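Uncharacterized protein (PDB 5MU5) probably transfers sugar to flagellin as a Maf-family glycosyltransferase involved in the formation of the bacterial flagellum. Local coordinates at residues N181-E186 / R193-A198; L402-R407 / A523-S528. One frame throughout, in Å; residues are numbered along the deposited sequence.

Interaction 1. Residues N181-E186 / R193-A198; sequences NIIIEE and RQLRSA
Asn181 faces Ala198 at one end of this contact, Ile183 lies over Gln194 in the middle, and Glu185 nears the amide of Gln194 at the other end. Strand 181-183 and helix 193-198 run antiparallel, their directions 174° apart and their axes 9.5 Å from each other at closest approach. The CA atoms of Ile183 and Gln194 are 7.0 Å apart. No hydrogen bond joins the segments; side chains fill the gap between backbones. Ile183 is buried. Its CG1 stands beside the backbone N and its CG2 beside the carbonyl carbon (chi1 -65°), which lets both branches reach the helix: CG2 rests 3.7 Å from CB of Gln194, while CD1 extends to 4.1 Å from CD2 of Leu195. A beta-branched residue suits a strand and here offers two methyls to neighbouring helix positions. Cut back to an alanine, this position would probably leave a gap over CB and CG of Gln194 and deprive Leu195 CD2 of its partner on the strand. CB and CG of Gln194 lie along Ile183 CG2, and a bend at chi2 carries the amide to the Glu185 side. There the carboxylate and amide planes stand 88° apart, and OE2 of Glu185, 3.9 Å from NE2 of Gln194, is too far away for a hydrogen bond. Ala198, small enough to sit close to the strand, puts CB 3.6 Å from ND2 of Asn181, an amide nitrogen hydrogen-bonded to His148 on the adjacent strand. Leu195 continues inward onto Val150, Val125 and Leu127. Helix 188-202 thus forms the middle of a beta-alpha-beta crossover, packed over a four-stranded parallel sheet and joining edge strand 180-183 to strand 211-214 at the other edge, consistent with a Rossmann-like fold.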
ATOM      1  N   ASN A 181      -6.371 -19.124   5.468  1.00 36.38           N
ATOM      2  CA  ASN A 181      -7.378 -18.131   5.798  1.00 36.73           C
ATOM      3  C   ASN A 181      -8.731 -18.665   5.384  1.00 36.15           C
ATOM      4  O   ASN A 181      -8.869 -19.214   4.297  1.00 35.94           O
ATOM      5  CB  ASN A 181      -7.102 -16.842   5.028  1.00 36.75           C
ATOM      6  CG  ASN A 181      -5.824 -16.181   5.463  1.00 38.44           C
ATOM      7  OD1 ASN A 181      -5.779 -15.541   6.501  1.00 42.79           O
ATOM      8  ND2 ASN A 181      -4.769 -16.352   4.689  1.00 38.83           N
ATOM      9  N   ILE A 182      -9.714 -18.547   6.267  1.00 37.46           N
ATOM     10  CA  ILE A 182     -11.080 -18.905   5.935  1.00 36.79           C
ATOM     11  C   ILE A 182     -11.880 -17.641   6.116  1.00 35.95           C
ATOM     12  O   ILE A 182     -11.910 -17.080   7.183  1.00 38.13           O
ATOM     13  CB  ILE A 182     -11.601 -20.019   6.824  1.00 41.56           C
ATOM     14  CG1 ILE A 182     -10.746 -21.276   6.582  1.00 43.24           C
ATOM     15  CG2 ILE A 182     -13.075 -20.280   6.527  1.00 40.69           C
ATOM     16  CD1 ILE A 182     -11.082 -22.429   7.494  1.00 47.20           C
ATOM     17  N   ILE A 183     -12.519 -17.197   5.045  1.00 35.25           N
ATOM     18  CA  ILE A 183     -13.199 -15.930   5.021  1.00 36.04           C
ATOM     19  C   ILE A 183     -14.677 -16.206   4.918  1.00 36.00           C
ATOM     20  O   ILE A 183     -15.141 -16.725   3.921  1.00 38.12           O
ATOM     21  CB  ILE A 183     -12.689 -15.137   3.804  1.00 37.08           C
ATOM     22  CG1 ILE A 183     -11.196 -14.816   3.981  1.00 36.40           C
ATOM     23  CG2 ILE A 183     -13.509 -13.879   3.581  1.00 36.86           C
ATOM     24  CD1 ILE A 183     -10.469 -14.502   2.680  1.00 38.52           C
ATOM     25  N   ILE A 184     -15.402 -15.885   5.979  1.00 39.53           N
ATOM     26  CA  ILE A 184     -16.838 -16.080   6.050  1.00 39.74           C
ATOM     27  C   ILE A 184     -17.493 -14.716   5.894  1.00 42.54           C
ATOM     28  O   ILE A 184     -17.689 -13.995   6.872  1.00 42.71           O
ATOM     29  CB  ILE A 184     -17.251 -16.688   7.418  1.00 38.90           C
ATOM     30  CG1 ILE A 184     -16.396 -17.909   7.767  1.00 38.00           C
ATOM     31  CG2 ILE A 184     -18.727 -17.073   7.397  1.00 38.70           C
ATOM     32  CD1 ILE A 184     -16.480 -19.036   6.764  1.00 38.76           C
ATOM     33  N   GLU A 185     -17.810 -14.352   4.660  1.00 44.93           N
ATOM     34  CA  GLU A 185     -18.382 -13.040   4.367  1.00 45.00           C
ATOM     35  C   GLU A 185     -19.382 -13.191   3.245  1.00 42.64           C
ATOM     36  O   GLU A 185     -19.196 -14.016   2.355  1.00 40.81           O
ATOM     37  CB  GLU A 185     -17.278 -12.040   3.947  1.00 47.50           C
ATOM     38  CG  GLU A 185     -16.223 -11.744   5.012  1.00 52.25           C
ATOM     39  CD  GLU A 185     -16.793 -11.052   6.261  1.00 55.51           C
ATOM     40  OE1 GLU A 185     -17.816 -10.361   6.131  1.00 57.04           O
ATOM     41  OE2 GLU A 185     -16.227 -11.207   7.377  1.00 60.72           O
ATOM     42  N   GLU A 186     -20.417 -12.371   3.279  1.00 43.65           N
ATOM     43  CA  GLU A 186     -21.486 -12.384   2.279  1.00 50.65           C
ATOM     44  C   GLU A 186     -21.497 -11.154   1.382  1.00 47.68           C
ATOM     45  O   GLU A 186     -22.233 -11.114   0.422  1.00 52.49           O
ATOM     46  CB  GLU A 186     -22.842 -12.440   2.989  1.00 54.99           C
ATOM     47  CG  GLU A 186     -23.020 -13.688   3.837  1.00 64.18           C
ATOM     48  CD  GLU A 186     -24.239 -13.620   4.749  1.00 72.80           C
ATOM     49  OE1 GLU A 186     -25.270 -13.034   4.350  1.00 75.22           O
ATOM     50  OE2 GLU A 186     -24.165 -14.167   5.872  1.00 77.54           O
ATOM     51  N   ARG A 193     -11.888  -7.187   0.199  1.00 44.06           N
ATOM     52  CA  ARG A 193     -10.924  -6.684   1.187  1.00 48.74           C
ATOM     53  C   ARG A 193     -10.157  -7.781   1.912  1.00 44.73           C
ATOM     54  O   ARG A 193      -8.961  -7.648   2.180  1.00 40.39           O
ATOM     55  CB  ARG A 193     -11.607  -5.804   2.252  1.00 53.20           C
ATOM     56  CG  ARG A 193     -11.976  -4.420   1.755  1.00 66.69           C
ATOM     57  CD  ARG A 193     -12.173  -3.398   2.874  1.00 74.44           C
ATOM     58  NE  ARG A 193     -11.958  -2.049   2.340  1.00 86.40           N
ATOM     59  CZ  ARG A 193     -12.863  -1.312   1.689  1.00 90.75           C
ATOM     60  NH1 ARG A 193     -14.098  -1.759   1.482  1.00 94.26           N
ATOM     61  NH2 ARG A 193     -12.524  -0.105   1.240  1.00 91.04           N
ATOM     62  N   GLN A 194     -10.861  -8.850   2.256  1.00 46.54           N
ATOM     63  CA  GLN A 194     -10.280  -9.930   3.061  1.00 44.77           C
ATOM     64  C   GLN A 194      -9.351 -10.780   2.245  1.00 41.29           C
ATOM     65  O   GLN A 194      -8.331 -11.218   2.748  1.00 42.00           O
ATOM     66  CB  GLN A 194     -11.375 -10.809   3.594  1.00 48.89           C
ATOM     67  CG  GLN A 194     -12.351 -10.085   4.480  1.00 55.24           C
ATOM     68  CD  GLN A 194     -11.903 -10.133   5.881  1.00 59.54           C
ATOM     69  OE1 GLN A 194     -11.056  -9.344   6.293  1.00 65.45           O
ATOM     70  NE2 GLN A 194     -12.439 -11.092   6.632  1.00 62.33           N
ATOM     71  N   LEU A 195      -9.731 -11.037   0.993  1.00 41.73           N
ATOM     72  CA  LEU A 195      -8.883 -11.781   0.066  1.00 41.75           C
ATOM     73  C   LEU A 195      -7.593 -11.029  -0.186  1.00 41.33           C
ATOM     74  O   LEU A 195      -6.509 -11.609  -0.103  1.00 40.40           O
ATOM     75  CB  LEU A 195      -9.583 -12.015  -1.266  1.00 43.55           C
ATOM     76  CG  LEU A 195     -10.321 -13.329  -1.408  1.00 45.88           C
ATOM     77  CD1 LEU A 195     -10.987 -13.383  -2.777  1.00 43.80           C
ATOM     78  CD2 LEU A 195      -9.319 -14.471  -1.204  1.00 46.33           C
ATOM     79  N   ARG A 196      -7.718  -9.734  -0.469  1.00 40.89           N
ATOM     80  CA  ARG A 196      -6.547  -8.882  -0.684  1.00 41.30           C
ATOM     81  C   ARG A 196      -5.658  -8.929   0.532  1.00 38.22           C
ATOM     82  O   ARG A 196      -4.469  -9.106   0.422  1.00 38.20           O
ATOM     83  CB  ARG A 196      -6.940  -7.427  -0.997  1.00 42.50           C
ATOM     84  CG  ARG A 196      -7.565  -7.251  -2.375  1.00 46.44           C
ATOM     85  CD  ARG A 196      -7.551  -5.807  -2.851  1.00 48.89           C
ATOM     86  NE  ARG A 196      -8.424  -4.918  -2.076  1.00 50.47           N
ATOM     87  CZ  ARG A 196      -9.675  -4.586  -2.397  1.00 49.48           C
ATOM     88  NH1 ARG A 196     -10.271  -5.091  -3.461  1.00 49.37           N
ATOM     89  NH2 ARG A 196     -10.349  -3.754  -1.621  1.00 50.66           N
ATOM     90  N   SER A 197      -6.260  -8.815   1.698  1.00 39.35           N
ATOM     91  CA  SER A 197      -5.520  -8.833   2.948  1.00 40.35           C
ATOM     92  C   SER A 197      -4.869 -10.204   3.223  1.00 38.77           C
ATOM     93  O   SER A 197      -3.752 -10.302   3.737  1.00 38.50           O
ATOM     94  CB  SER A 197      -6.466  -8.445   4.074  1.00 40.59           C
ATOM     95  OG  SER A 197      -5.823  -8.607   5.311  1.00 47.14           O
ATOM     96  N   ALA A 198      -5.569 -11.267   2.874  1.00 38.50           N
ATOM     97  CA  ALA A 198      -5.027 -12.626   3.065  1.00 39.78           C
ATOM     98  C   ALA A 198      -3.774 -12.844   2.220  1.00 39.49           C
ATOM     99  O   ALA A 198      -2.797 -13.371   2.705  1.00 39.84           O
ATOM    100  CB  ALA A 198      -6.078 -13.653   2.704  1.00 39.56           C
TER

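Interaction 2. Residues L402-R407 / A523-S528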
ATOM      1  N   LEU A 402      -5.918  20.103  10.335  1.00 33.71           N
ATOM      2  CA  LEU A 402      -6.769  19.421  11.297  1.00 34.61           C
ATOM      3  C   LEU A 402      -5.948  18.962  12.490  1.00 32.75           C
ATOM      4  O   LEU A 402      -6.392  19.049  13.624  1.00 33.67           O
ATOM      5  CB  LEU A 402      -7.484  18.229  10.634  1.00 35.10           C
ATOM      6  CG  LEU A 402      -8.507  18.644   9.580  1.00 35.30           C
ATOM      7  CD1 LEU A 402      -8.831  17.469   8.663  1.00 37.88           C
ATOM      8  CD2 LEU A 402      -9.767  19.204  10.236  1.00 34.80           C
ATOM      9  N   ALA A 403      -4.726  18.517  12.227  1.00 33.34           N
ATOM     10  CA  ALA A 403      -3.835  18.068  13.284  1.00 33.52           C
ATOM     11  C   ALA A 403      -3.482  19.221  14.253  1.00 36.77           C
ATOM     12  O   ALA A 403      -3.452  19.030  15.478  1.00 38.09           O
ATOM     13  CB  ALA A 403      -2.593  17.463  12.676  1.00 32.99           C
ATOM     14  N   LEU A 404      -3.264  20.414  13.705  1.00 35.56           N
ATOM     15  CA  LEU A 404      -2.927  21.584  14.496  1.00 36.72           C
ATOM     16  C   LEU A 404      -4.087  22.130  15.309  1.00 37.29           C
ATOM     17  O   LEU A 404      -3.876  22.839  16.274  1.00 40.39           O
ATOM     18  CB  LEU A 404      -2.393  22.680  13.595  1.00 37.12           C
ATOM     19  CG  LEU A 404      -1.081  22.306  12.925  1.00 37.30           C
ATOM     20  CD1 LEU A 404      -0.697  23.474  12.037  1.00 39.17           C
ATOM     21  CD2 LEU A 404       0.012  21.985  13.935  1.00 38.41           C
ATOM     22  N   GLY A 405      -5.302  21.786  14.935  1.00 37.16           N
ATOM     23  CA  GLY A 405      -6.458  22.146  15.724  1.00 36.65           C
ATOM     24  C   GLY A 405      -7.515  22.911  14.964  1.00 36.35           C
ATOM     25  O   GLY A 405      -8.573  23.162  15.507  1.00 37.37           O
ATOM     26  N   PHE A 406      -7.235  23.295  13.726  1.00 34.88           N
ATOM     27  CA  PHE A 406      -8.213  24.017  12.934  1.00 37.66           C
ATOM     28  C   PHE A 406      -9.415  23.128  12.625  1.00 37.00           C
ATOM     29  O   PHE A 406      -9.275  21.930  12.434  1.00 36.77           O
ATOM     30  CB  PHE A 406      -7.573  24.574  11.664  1.00 38.36           C
ATOM     31  CG  PHE A 406      -6.466  25.558  11.945  1.00 39.37           C
ATOM     32  CD1 PHE A 406      -6.764  26.856  12.335  1.00 40.15           C
ATOM     33  CD2 PHE A 406      -5.149  25.186  11.846  1.00 38.47           C
ATOM     34  CE1 PHE A 406      -5.757  27.757  12.628  1.00 42.13           C
ATOM     35  CE2 PHE A 406      -4.131  26.090  12.108  1.00 40.93           C
ATOM     36  CZ  PHE A 406      -4.433  27.379  12.487  1.00 42.51           C
ATOM     37  N   ARG A 407     -10.598  23.732  12.624  1.00 37.58           N
ATOM     38  CA  ARG A 407     -11.839  23.013  12.448  1.00 38.29           C
ATOM     39  C   ARG A 407     -12.771  23.608  11.397  1.00 39.15           C
ATOM     40  O   ARG A 407     -13.483  22.857  10.731  1.00 43.01           O
ATOM     41  CB  ARG A 407     -12.533  22.877  13.791  1.00 39.64           C
ATOM     42  CG  ARG A 407     -11.744  22.028  14.799  1.00 38.69           C
ATOM     43  CD  ARG A 407     -11.722  20.562  14.391  1.00 37.27           C
ATOM     44  NE  ARG A 407     -10.958  19.715  15.316  1.00 36.56           N
ATOM     45  CZ  ARG A 407      -9.665  19.435  15.213  1.00 37.27           C
ATOM     46  NH1 ARG A 407      -8.932  19.935  14.219  1.00 38.38           N
ATOM     47  NH2 ARG A 407      -9.096  18.628  16.094  1.00 36.69           N
ATOM     48  N   ALA A 523      -0.243  31.964  17.671  1.00 38.01           N
ATOM     49  CA  ALA A 523       0.601  31.813  18.849  1.00 37.30           C
ATOM     50  C   ALA A 523       0.452  30.391  19.429  1.00 38.13           C
ATOM     51  O   ALA A 523       1.439  29.758  19.789  1.00 39.08           O
ATOM     52  CB  ALA A 523       0.253  32.875  19.880  1.00 36.64           C
ATOM     53  N   LYS A 524      -0.771  29.871  19.495  1.00 39.14           N
ATOM     54  CA  LYS A 524      -0.979  28.482  19.971  1.00 42.36           C
ATOM     55  C   LYS A 524      -0.283  27.475  19.077  1.00 40.44           C
ATOM     56  O   LYS A 524       0.438  26.598  19.530  1.00 44.88           O
ATOM     57  CB  LYS A 524      -2.468  28.142  20.033  1.00 45.68           C
ATOM     58  CG  LYS A 524      -3.189  28.891  21.129  1.00 48.54           C
ATOM     59  CD  LYS A 524      -4.653  28.529  21.241  1.00 51.51           C
ATOM     60  CE  LYS A 524      -5.163  29.076  22.560  1.00 58.16           C
ATOM     61  NZ  LYS A 524      -6.645  29.081  22.615  1.00 65.29           N
ATOM     62  N   VAL A 525      -0.481  27.613  17.788  1.00 40.80           N
ATOM     63  CA  VAL A 525       0.174  26.740  16.840  1.00 40.76           C
ATOM     64  C   VAL A 525       1.688  26.772  17.046  1.00 42.09           C
ATOM     65  O   VAL A 525       2.332  25.746  17.203  1.00 42.85           O
ATOM     66  CB  VAL A 525      -0.178  27.162  15.401  1.00 40.09           C
ATOM     67  CG1 VAL A 525       0.782  26.522  14.399  1.00 41.31           C
ATOM     68  CG2 VAL A 525      -1.629  26.793  15.093  1.00 40.58           C
ATOM     69  N   ARG A 526       2.238  27.974  17.049  1.00 44.78           N
ATOM     70  CA  ARG A 526       3.668  28.182  17.175  1.00 46.77           C
ATOM     71  C   ARG A 526       4.212  27.577  18.469  1.00 44.74           C
ATOM     72  O   ARG A 526       5.287  26.999  18.482  1.00 43.95           O
ATOM     73  CB  ARG A 526       3.912  29.676  17.156  1.00 51.50           C
ATOM     74  CG  ARG A 526       5.349  30.080  17.156  1.00 56.73           C
ATOM     75  CD  ARG A 526       5.890  29.983  15.762  1.00 60.47           C
ATOM     76  NE  ARG A 526       7.346  29.956  15.770  1.00 64.05           N
ATOM     77  CZ  ARG A 526       8.072  29.702  14.694  1.00 66.37           C
ATOM     78  NH1 ARG A 526       7.457  29.457  13.532  1.00 68.54           N
ATOM     79  NH2 ARG A 526       9.398  29.698  14.778  1.00 65.36           N
ATOM     80  N   ALA A 527       3.462  27.717  19.555  1.00 43.10           N
ATOM     81  CA  ALA A 527       3.880  27.165  20.837  1.00 44.26           C
ATOM     82  C   ALA A 527       3.864  25.649  20.834  1.00 43.91           C
ATOM     83  O   ALA A 527       4.566  25.057  21.617  1.00 43.04           O
ATOM     84  CB  ALA A 527       2.997  27.690  21.965  1.00 44.88           C
ATOM     85  N   SER A 528       3.076  25.026  19.953  1.00 43.96           N
ATOM     86  CA  SER A 528       2.978  23.550  19.902  1.00 45.70           C
ATOM     87  C   SER A 528       4.108  22.877  19.086  1.00 48.40           C
ATOM     88  O   SER A 528       4.395  21.688  19.265  1.00 52.82           O
ATOM     89  CB  SER A 528       1.616  23.131  19.347  1.00 43.10           C
ATOM     90  OG  SER A 528       1.544  23.432  17.957  1.00 41.92           O
TER
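Leu404 and Phe406 pack on Val525 in a small, buried, wholly apolar contact between the end of helix 393-404 and the last turns of helix 515-528, beside the large mixed sheet to which the MptE-like region contributes. A Schellman motif ends the first helix. Gly405 is its C-prime residue, with phi 125°, where a beta carbon would collide with the carbonyl oxygen of Leu404; glycine is therefore the fitting residue. Leu404, in the last turn, and Phe406, just past the glycine, both reach the same valine. Each crosses Val525 at about a right angle and takes one of its methyls. Val525 has CG1 anti to the backbone N (chi1 164°) and CG2 beside it, a rotation that aims CG1 at Leu404 and CG2 at Phe406: CG1 lies 4.1 Å from CD1 of Leu404, and CG2 lies 3.9 Å from CZ of Phe406, approaching the ring obliquely. The compact, forked valine thus serves two larger partners. Within 402-407, on the side away from Val525, Arg407 ties the turn together, NH1 donating to Leu402 O in the carbonyl plane, on a lone pair, and to Phe406 O from above the carbonyl plane. Across the contact, Val525 O is gripped twice by the residue that ends its helix: Ser528 N donates to it, and Ser528 OG adds a bond of 2.6 Å, tilted 16° from the carbonyl plane.

From the N terminus, the chain first closes interaction 1, a local link in which only six residues separate 181-186 from 193-198. Interaction 2 opens afterwards and spans 115 intervening residues, bringing helix 515-528 back to the end of helix 393-404. The two are in series, neither nesting nor crossing. The centres of interaction 1 and interaction 2 are about 40 Å apart. Between the nearest atoms of interaction 1 and interaction 2 there remain about 19 Å, so the two do not touch. Interaction 1 seats helix 188-202 on the edge strand of the four-stranded parallel sheet; interaction 2 joins two helices beside the separate ten-stranded mixed sheet.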